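Local coordinates for protein methyl transferase from Methanosarcina acetivorans (Methanosarcina acetivorans, PDB 6MRO) that binds S-adenosyl-L-homocysteine and calcium, and is probably an S-adenosylmethionine-dependent methyltransferase of Rossmann-like fold, at residues A[24-29]-A[47-52]; A[157-162]-A[169-174]. The protein carries 1 engineered substitution. All blocks are in the same frame, centred on the assembly; numbering follows the deposited sequence. Where two conformers were deposited one is given.

Contact 1 of 2, residues A[24-29]-A[47-52]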
ATOM      1  N   ALA A  24       3.616  11.383   6.605  1.00 19.70           N
ATOM      2  CA  ALA A  24       4.509  11.516   7.750  1.00 21.72           C
ATOM      3  C   ALA A  24       5.831  10.797   7.511  1.00 22.64           C
ATOM      4  O   ALA A  24       6.859  11.189   8.077  1.00 22.32           O
ATOM      5  CB  ALA A  24       3.819  10.975   9.005  1.00 20.81           C
ATOM      6  N   LEU A  25       5.817   9.746   6.683  1.00 20.28           N
ATOM      7  CA  LEU A  25       7.055   9.061   6.319  1.00 20.64           C
ATOM      8  C   LEU A  25       7.945   9.958   5.478  1.00 20.38           C
ATOM      9  O   LEU A  25       9.173   9.832   5.519  1.00 21.05           O
ATOM     10  CB  LEU A  25       6.750   7.768   5.552  1.00 18.27           C
ATOM     11  CG  LEU A  25       6.114   6.629   6.351  1.00 19.72           C
ATOM     12  CD1 LEU A  25       5.719   5.473   5.418  1.00 20.75           C
ATOM     13  CD2 LEU A  25       7.105   6.161   7.419  1.00 18.75           C
ATOM     14  N   ILE A  26       7.348  10.864   4.711  1.00 19.87           N
ATOM     15  CA  ILE A  26       8.152  11.861   4.022  1.00 22.22           C
ATOM     16  C   ILE A  26       8.711  12.863   5.023  1.00 22.16           C
ATOM     17  O   ILE A  26       9.913  13.162   5.020  1.00 23.08           O
ATOM     18  CB  ILE A  26       7.329  12.543   2.914  1.00 25.37           C
ATOM     19  CG1 ILE A  26       6.940  11.499   1.863  1.00 27.48           C
ATOM     20  CG2 ILE A  26       8.140  13.652   2.256  1.00 21.57           C
ATOM     21  CD1 ILE A  26       8.063  11.167   0.896  1.00 32.55           C
ATOM     22  N   GLU A  27       7.850  13.366   5.914  1.00 22.99           N
ATOM     23  CA  GLU A  27       8.280  14.350   6.901  1.00 30.14           C
ATOM     24  C   GLU A  27       9.382  13.816   7.800  1.00 28.37           C
ATOM     25  O   GLU A  27      10.231  14.585   8.256  1.00 27.33           O
ATOM     26  CB  GLU A  27       7.096  14.793   7.763  1.00 35.16           C
ATOM     27  CG  GLU A  27       5.925  15.332   6.975  1.00 46.21           C
ATOM     28  CD  GLU A  27       6.094  16.794   6.626  1.00 58.36           C
ATOM     29  OE1 GLU A  27       7.017  17.431   7.182  1.00 64.35           O
ATOM     30  OE2 GLU A  27       5.308  17.304   5.797  1.00 60.55           O
ATOM     31  N   SER A  28       9.374  12.518   8.094  1.00 23.88           N
ATOM     32  CA  SER A  28      10.329  11.970   9.053  1.00 24.66           C
ATOM     33  C   SER A  28      11.649  11.578   8.411  1.00 24.84           C
ATOM     34  O   SER A  28      12.563  11.167   9.129  1.00 26.42           O
ATOM     35  CB  SER A  28       9.735  10.749   9.776  1.00 23.92           C
ATOM     36  OG  SER A  28       9.587   9.657   8.869  1.00 22.52           O
ATOM     37  N   GLY A  29      11.780  11.711   7.093  1.00 24.21           N
ATOM     38  CA  GLY A  29      12.981  11.285   6.402  1.00 24.42           C
ATOM     39  C   GLY A  29      13.056   9.799   6.129  1.00 23.40           C
ATOM     40  O   GLY A  29      14.110   9.316   5.691  1.00 24.40           O
ATOM     41  N   ALA A  47       0.694   7.601  -4.468  1.00 16.38           N
ATOM     42  CA  ALA A  47       1.713   7.465  -5.503  1.00 16.13           C
ATOM     43  C   ALA A  47       2.132   8.827  -6.028  1.00 16.90           C
ATOM     44  O   ALA A  47       3.327   9.092  -6.206  1.00 17.97           O
ATOM     45  CB  ALA A  47       1.178   6.591  -6.642  1.00 16.48           C
ATOM     46  N   ILE A  48       1.161   9.716  -6.243  1.00 17.21           N
ATOM     47  CA  ILE A  48       1.472  11.062  -6.708  1.00 21.43           C
ATOM     48  C   ILE A  48       2.279  11.807  -5.655  1.00 21.50           C
ATOM     49  O   ILE A  48       3.219  12.543  -5.971  1.00 21.21           O
ATOM     50  CB  ILE A  48       0.170  11.800  -7.080  1.00 21.46           C
ATOM     51  CG1 ILE A  48      -0.427  11.185  -8.355  1.00 22.84           C
ATOM     52  CG2 ILE A  48       0.433  13.286  -7.273  1.00 21.82           C
ATOM     53  CD1 ILE A  48      -1.847  11.641  -8.671  1.00 19.49           C
ATOM     54  N   MET A  49       1.945  11.611  -4.385  1.00 19.55           N
ATOM     55  CA  MET A  49       2.701  12.269  -3.326  0.50 21.85           C
ATOM     56  C   MET A  49       4.169  11.851  -3.363  1.00 19.48           C
ATOM     57  O   MET A  49       5.073  12.695  -3.258  1.00 21.09           O
ATOM     58  CB  MET A  49       2.059  11.952  -1.975  0.50 22.37           C
ATOM     59  CG  MET A  49       2.653  12.733  -0.837  0.50 25.10           C
ATOM     60  SD  MET A  49       3.997  11.784  -0.126  0.50 26.67           S
ATOM     61  CE  MET A  49       3.102  10.424   0.624  0.50 23.23           C
ATOM     62  N   LEU A  50       4.429  10.555  -3.507  1.00 20.22           N
ATOM     63  CA  LEU A  50       5.811  10.082  -3.582  0.80 19.70           C
ATOM     64  C   LEU A  50       6.522  10.678  -4.786  1.00 20.97           C
ATOM     65  O   LEU A  50       7.695  11.060  -4.707  1.00 19.14           O
ATOM     66  CB  LEU A  50       5.841   8.556  -3.663  0.80 19.96           C
ATOM     67  CG  LEU A  50       5.562   7.825  -2.345  0.80 23.10           C
ATOM     68  CD1 LEU A  50       5.807   6.326  -2.482  0.80 25.98           C
ATOM     69  CD2 LEU A  50       6.419   8.412  -1.257  0.80 24.05           C
ATOM     70  N   ALA A  51       5.810  10.764  -5.917  1.00 18.56           N
ATOM     71  CA  ALA A  51       6.373  11.348  -7.127  1.00 19.47           C
ATOM     72  C   ALA A  51       6.706  12.820  -6.935  1.00 24.81           C
ATOM     73  O   ALA A  51       7.724  13.301  -7.444  1.00 24.49           O
ATOM     74  CB  ALA A  51       5.397  11.153  -8.295  1.00 22.70           C
ATOM     75  N   LYS A  52       5.867  13.562  -6.202  0.50 24.16           N
ATOM     76  CA  LYS A  52       6.154  14.970  -5.941  0.50 24.11           C
ATOM     77  C   LYS A  52       7.239  15.163  -4.890  0.50 25.20           C
ATOM     78  O   LYS A  52       7.636  16.304  -4.634  0.50 26.77           O
ATOM     79  CB  LYS A  52       4.882  15.714  -5.503  0.50 23.50           C
ATOM     80  CG  LYS A  52       4.051  16.273  -6.655  0.50 25.92           C
ATOM     81  CD  LYS A  52       3.055  17.325  -6.172  0.50 28.46           C
ATOM     82  CE  LYS A  52       1.889  17.480  -7.145  0.50 29.74           C
ATOM     83  NZ  LYS A  52       2.215  18.332  -8.331  0.50 33.82           N
TER

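Contact 2 of 2, residues A[157-162]-A[169-174]. With CA (calcium ion), chain D.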
ATOM      1  N   GLU A 157      -0.334 -10.873  14.166  1.00 26.94           N
ATOM      2  CA  GLU A 157      -0.610 -11.282  12.794  1.00 26.28           C
ATOM      3  C   GLU A 157       0.370 -10.640  11.819  1.00 25.13           C
ATOM      4  O   GLU A 157       0.869 -11.308  10.907  1.00 25.55           O
ATOM      5  CB  GLU A 157      -2.061 -10.934  12.427  1.00 25.45           C
ATOM      6  CG  GLU A 157      -3.078 -11.702  13.274  1.00 29.96           C
ATOM      7  CD  GLU A 157      -4.470 -11.059  13.314  1.00 32.73           C
ATOM      8  OE1 GLU A 157      -5.428 -11.738  13.745  1.00 34.80           O
ATOM      9  OE2 GLU A 157      -4.599  -9.887  12.924  1.00 31.66           O
ATOM     10  N   ILE A 158       0.697  -9.364  12.030  1.00 24.11           N
ATOM     11  CA  ILE A 158       1.656  -8.681  11.165  1.00 23.17           C
ATOM     12  C   ILE A 158       3.036  -9.310  11.303  1.00 27.27           C
ATOM     13  O   ILE A 158       3.702  -9.631  10.305  1.00 25.26           O
ATOM     14  CB  ILE A 158       1.678  -7.174  11.484  1.00 23.13           C
ATOM     15  CG1 ILE A 158       0.351  -6.537  11.055  1.00 21.10           C
ATOM     16  CG2 ILE A 158       2.842  -6.465  10.771  1.00 25.84           C
ATOM     17  CD1 ILE A 158       0.186  -5.101  11.503  1.00 20.90           C
ATOM     18  N   GLU A 159       3.433  -9.554  12.548  1.00 25.47           N
ATOM     19  CA  GLU A 159       4.728 -10.154  12.839  1.00 26.81           C
ATOM     20  C   GLU A 159       4.827 -11.554  12.246  1.00 31.07           C
ATOM     21  O   GLU A 159       5.839 -11.911  11.642  1.00 28.17           O
ATOM     22  CB  GLU A 159       4.966 -10.207  14.349  1.00 32.84           C
ATOM     23  CG  GLU A 159       5.344  -8.870  14.966  1.00 32.36           C
ATOM     24  CD  GLU A 159       5.650  -8.977  16.447  1.00 36.95           C
ATOM     25  OE1 GLU A 159       6.776  -9.393  16.794  1.00 38.41           O
ATOM     26  OE2 GLU A 159       4.765  -8.645  17.264  1.00 39.63           O
ATOM     27  N   SER A 160       3.769 -12.342  12.409  1.00 28.50           N
ATOM     28  CA  SER A 160       3.752 -13.703  11.883  1.00 35.00           C
ATOM     29  C   SER A 160       3.825 -13.717  10.358  1.00 32.59           C
ATOM     30  O   SER A 160       4.476 -14.590   9.769  1.00 30.01           O
ATOM     31  CB  SER A 160       2.495 -14.427  12.349  1.00 40.15           C
ATOM     32  OG  SER A 160       2.497 -15.749  11.852  1.00 43.89           O
ATOM     33  N   THR A 161       3.179 -12.745   9.713  1.00 30.86           N
ATOM     34  CA  THR A 161       3.120 -12.697   8.254  1.00 29.59           C
ATOM     35  C   THR A 161       4.430 -12.220   7.639  1.00 25.91           C
ATOM     36  O   THR A 161       4.903 -12.798   6.652  1.00 29.79           O
ATOM     37  CB  THR A 161       1.980 -11.778   7.815  1.00 29.62           C
ATOM     38  OG1 THR A 161       0.734 -12.298   8.295  1.00 30.15           O
ATOM     39  CG2 THR A 161       1.940 -11.657   6.307  1.00 27.66           C
ATOM     40  N   PHE A 162       5.032 -11.164   8.187  1.00 27.26           N
ATOM     41  CA  PHE A 162       6.146 -10.519   7.494  1.00 28.74           C
ATOM     42  C   PHE A 162       7.525 -10.836   8.072  1.00 30.48           C
ATOM     43  O   PHE A 162       8.526 -10.588   7.390  1.00 34.31           O
ATOM     44  CB  PHE A 162       5.920  -9.002   7.459  1.00 25.45           C
ATOM     45  CG  PHE A 162       4.765  -8.604   6.581  1.00 24.54           C
ATOM     46  CD1 PHE A 162       3.541  -8.244   7.131  1.00 23.44           C
ATOM     47  CD2 PHE A 162       4.894  -8.630   5.208  1.00 21.43           C
ATOM     48  CE1 PHE A 162       2.472  -7.908   6.312  1.00 23.16           C
ATOM     49  CE2 PHE A 162       3.824  -8.294   4.384  1.00 20.49           C
ATOM     50  CZ  PHE A 162       2.621  -7.929   4.939  1.00 21.36           C
ATOM     51  N   ILE A 169      11.017  -3.321  11.475  1.00 24.65           N
ATOM     52  CA  ILE A 169      11.626  -2.204  12.186  1.00 25.21           C
ATOM     53  C   ILE A 169      10.710  -1.707  13.292  1.00 27.77           C
ATOM     54  O   ILE A 169      11.120  -1.597  14.454  1.00 28.30           O
ATOM     55  CB  ILE A 169      11.996  -1.076  11.197  1.00 30.12           C
ATOM     56  CG1 ILE A 169      12.835  -1.629  10.034  1.00 30.71           C
ATOM     57  CG2 ILE A 169      12.736   0.043  11.920  1.00 33.03           C
ATOM     58  CD1 ILE A 169      14.155  -2.231  10.437  1.00 31.94           C
ATOM     59  N   TYR A 170       9.447  -1.462  12.952  1.00 24.46           N
ATOM     60  CA  TYR A 170       8.442  -1.108  13.937  1.00 24.60           C
ATOM     61  C   TYR A 170       7.059  -1.434  13.396  1.00 22.88           C
ATOM     62  O   TYR A 170       6.860  -1.580  12.185  1.00 21.82           O
ATOM     63  CB  TYR A 170       8.528   0.370  14.332  1.00 26.62           C
ATOM     64  CG  TYR A 170       8.322   1.395  13.221  1.00 26.21           C
ATOM     65  CD1 TYR A 170       7.059   1.615  12.647  1.00 25.77           C
ATOM     66  CD2 TYR A 170       9.378   2.192  12.802  1.00 24.20           C
ATOM     67  CE1 TYR A 170       6.880   2.569  11.665  1.00 25.36           C
ATOM     68  CE2 TYR A 170       9.210   3.148  11.811  1.00 28.89           C
ATOM     69  CZ  TYR A 170       7.964   3.330  11.245  1.00 27.36           C
ATOM     70  OH  TYR A 170       7.798   4.285  10.273  1.00 24.46           O
ATOM     71  N   ILE A 171       6.111  -1.567  14.319  1.00 25.68           N
ATOM     72  CA  ILE A 171       4.680  -1.497  14.028  1.00 24.91           C
ATOM     73  C   ILE A 171       4.120  -0.410  14.940  1.00 29.00           C
ATOM     74  O   ILE A 171       4.068  -0.589  16.166  1.00 29.90           O
ATOM     75  CB  ILE A 171       3.973  -2.841  14.262  1.00 27.16           C
ATOM     76  CG1 ILE A 171       4.672  -3.964  13.484  1.00 27.26           C
ATOM     77  CG2 ILE A 171       2.503  -2.740  13.872  1.00 25.81           C
ATOM     78  CD1 ILE A 171       4.239  -5.363  13.885  1.00 25.09           C
ATOM     79  N   LYS A 172       3.716   0.711  14.351  1.00 24.64           N
ATOM     80  CA  LYS A 172       3.333   1.915  15.075  1.00 24.78           C
ATOM     81  C   LYS A 172       1.827   2.135  15.004  1.00 23.53           C
ATOM     82  O   LYS A 172       1.207   1.918  13.958  1.00 24.10           O
ATOM     83  CB  LYS A 172       4.040   3.149  14.496  1.00 27.41           C
ATOM     84  CG  LYS A 172       5.361   3.469  15.149  1.00 37.33           C
ATOM     85  CD  LYS A 172       6.041   4.672  14.496  1.00 40.26           C
ATOM     86  CE  LYS A 172       7.409   4.888  15.129  1.00 46.16           C
ATOM     87  NZ  LYS A 172       8.308   5.747  14.318  1.00 47.01           N
ATOM     88  N   ASP A 173       1.249   2.589  16.109  1.00 25.34           N
ATOM     89  CA  ASP A 173      -0.124   3.077  16.084  1.00 24.45           C
ATOM     90  C   ASP A 173      -0.188   4.358  15.268  1.00 26.00           C
ATOM     91  O   ASP A 173       0.576   5.297  15.506  1.00 31.03           O
ATOM     92  CB  ASP A 173      -0.636   3.341  17.500  1.00 30.32           C
ATOM     93  CG  ASP A 173      -0.857   2.065  18.289  1.00 36.04           C
ATOM     94  OD1 ASP A 173      -0.086   1.810  19.238  1.00 39.79           O
ATOM     95  OD2 ASP A 173      -1.809   1.322  17.963  1.00 36.43           O
ATOM     96  N   VAL A 174      -1.085   4.388  14.287  1.00 23.04           N
ATOM     97  CA  VAL A 174      -1.316   5.592  13.504  1.00 21.57           C
ATOM     98  C   VAL A 174      -2.814   5.747  13.265  1.00 20.59           C
ATOM     99  O   VAL A 174      -3.636   5.052  13.873  1.00 26.44           O
ATOM    100  CB  VAL A 174      -0.543   5.559  12.171  1.00 23.52           C
ATOM    101  CG1 VAL A 174       0.974   5.552  12.407  1.00 27.28           C
ATOM    102  CG2 VAL A 174      -0.975   4.354  11.332  1.00 22.45           C
TER
HETATM  103 CA    CA D 203      -7.376 -10.056  13.150  1.00 28.83          CA
HETATM  104  O   HOH W   1      -9.655  -9.477  12.819  1.00 28.13           O
HETATM  105  O   HOH W   2      -7.208 -10.658  10.767  1.00 33.85           O

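Contact 1 of 2, residues A[24-29]-A[47-52]
Ile26 meets Met49 and Leu50 with the two atoms of its longer branch, and the contact is apolar throughout. CG1 of Ile26 lies against the thioether sulfur, 3.6 Å from SD of Met49, with the methyl CE of Met49 a little farther off, 4.2 Å from the same CG1. The two side chains run past each other in opposite directions. Met49 starts with CG anti to its backbone N (chi1 -172°) and then bends at the next two torsions, which folds its sulfur and methyl back along the face of helix 20-27; there it also touches Phe22 and Gln23. One atom farther out, CD1 of Ile26 rests on a methyl of Leu50, 3.9 Å from CD2, the two side chains crossing at a slant. Leu50 continues down to Ala36 and Val57 on the strands beneath. Met49 and Leu50 each occur in two conformers, so this precise fit to Ile26 is not unique.

Helices 20-27 and 45-51 are neighbours on one face of the Rossmann-like sheet, joined through strand 35-39. Ala47, on the second helix, closes a GxGxxA pattern consistent with the glycine-rich cofactor-binding motif of Rossmann-like methyltransferases. The two backbones stay well apart, the closest CA atoms being those of Ile26 and Leu50 at 8.2 Å.

Backbone bonds finish the first helix. Ser28 N reaches Ala24 O at 2.8 Å and Gly29 N reaches Ile26 O at 3.1 Å, the latter part of a Schellman motif in which Gly29 takes positive phi (80°).

Contact 2 of 2, residues A[157-162]-A[169-174]
Ile171 lays its CD1 methyl over the branched side chain of Ile158, 3.6 Å from CG2. The two isoleucines pass in opposite directions, so a second pair of methyls also comes together, CD1 of Ile158 standing 4.1 Å from CG2 of Ile171. On Ile171 the longer branch is anti to the carbonyl carbon (chi1 -54°) and extended beyond, which carries CD1 across to the helix. The same methyl is bordered by the aliphatic part of Glu159, whose CG lies 3.8 Å from CD1 of Ile171; the side chain of Glu159 is exposed to solvent. A glycine in place of Ile171 would probably open a gap beside Ile158 and deprive the methylene of Glu159 of its apolar neighbour.

Helix 155-162 here packs on the face of strand 167-177, the edge strand of the sheet. A single reversed strand, 184-193, is inserted between it and strand 132-139, the hallmark of the class I methyltransferase fold with its strand order 3-2-1-4-5-7-6. Ile158 reaches inward as well, to Cys138 of strand 132-139. Where Ile169 and Tyr170 both face Ser191, the edge strand carries a classic beta bulge.

Away from the strand, Glu157 binds a calcium ion with both carboxylate oxygens, OE1 at 2.6 Å and OE2 at 2.8 Å from the metal. Two waters, Asp141, Glu146 and the carbonyl O of Arg152 share the ion, and Ser154 N hydrogen-bonds to OE2. The backbone O of Glu157 has two donors on opposite faces of its plane: Thr161 OG1 at 2.8 Å, tilted 31° from that plane, and Thr161 N at 3.0 Å.

Overall arrangement
Contacts 1 and 2 follow one another along the chain, the first complete long before the second begins, with centres about 20 Å apart. Both set a helix beside the same mixed sheet. Contact 1 pairs two helices flanking the parallel strands, close to strands 35-39 and 56-61, whereas contact 2 lies at the edge strand 167-177, beyond the reversed strand 184-193. They nevertheless touch: the end of the Tyr170 side chain reaches helix 20-27, its OH 3.5 Å from Leu25 CD2. Contact 1 lies away from the cofactor pocket, the Met49 side chain being about 10 Å from the bound S-adenosyl-L-homocysteine; in contact 2, Glu157 itself binds calcium.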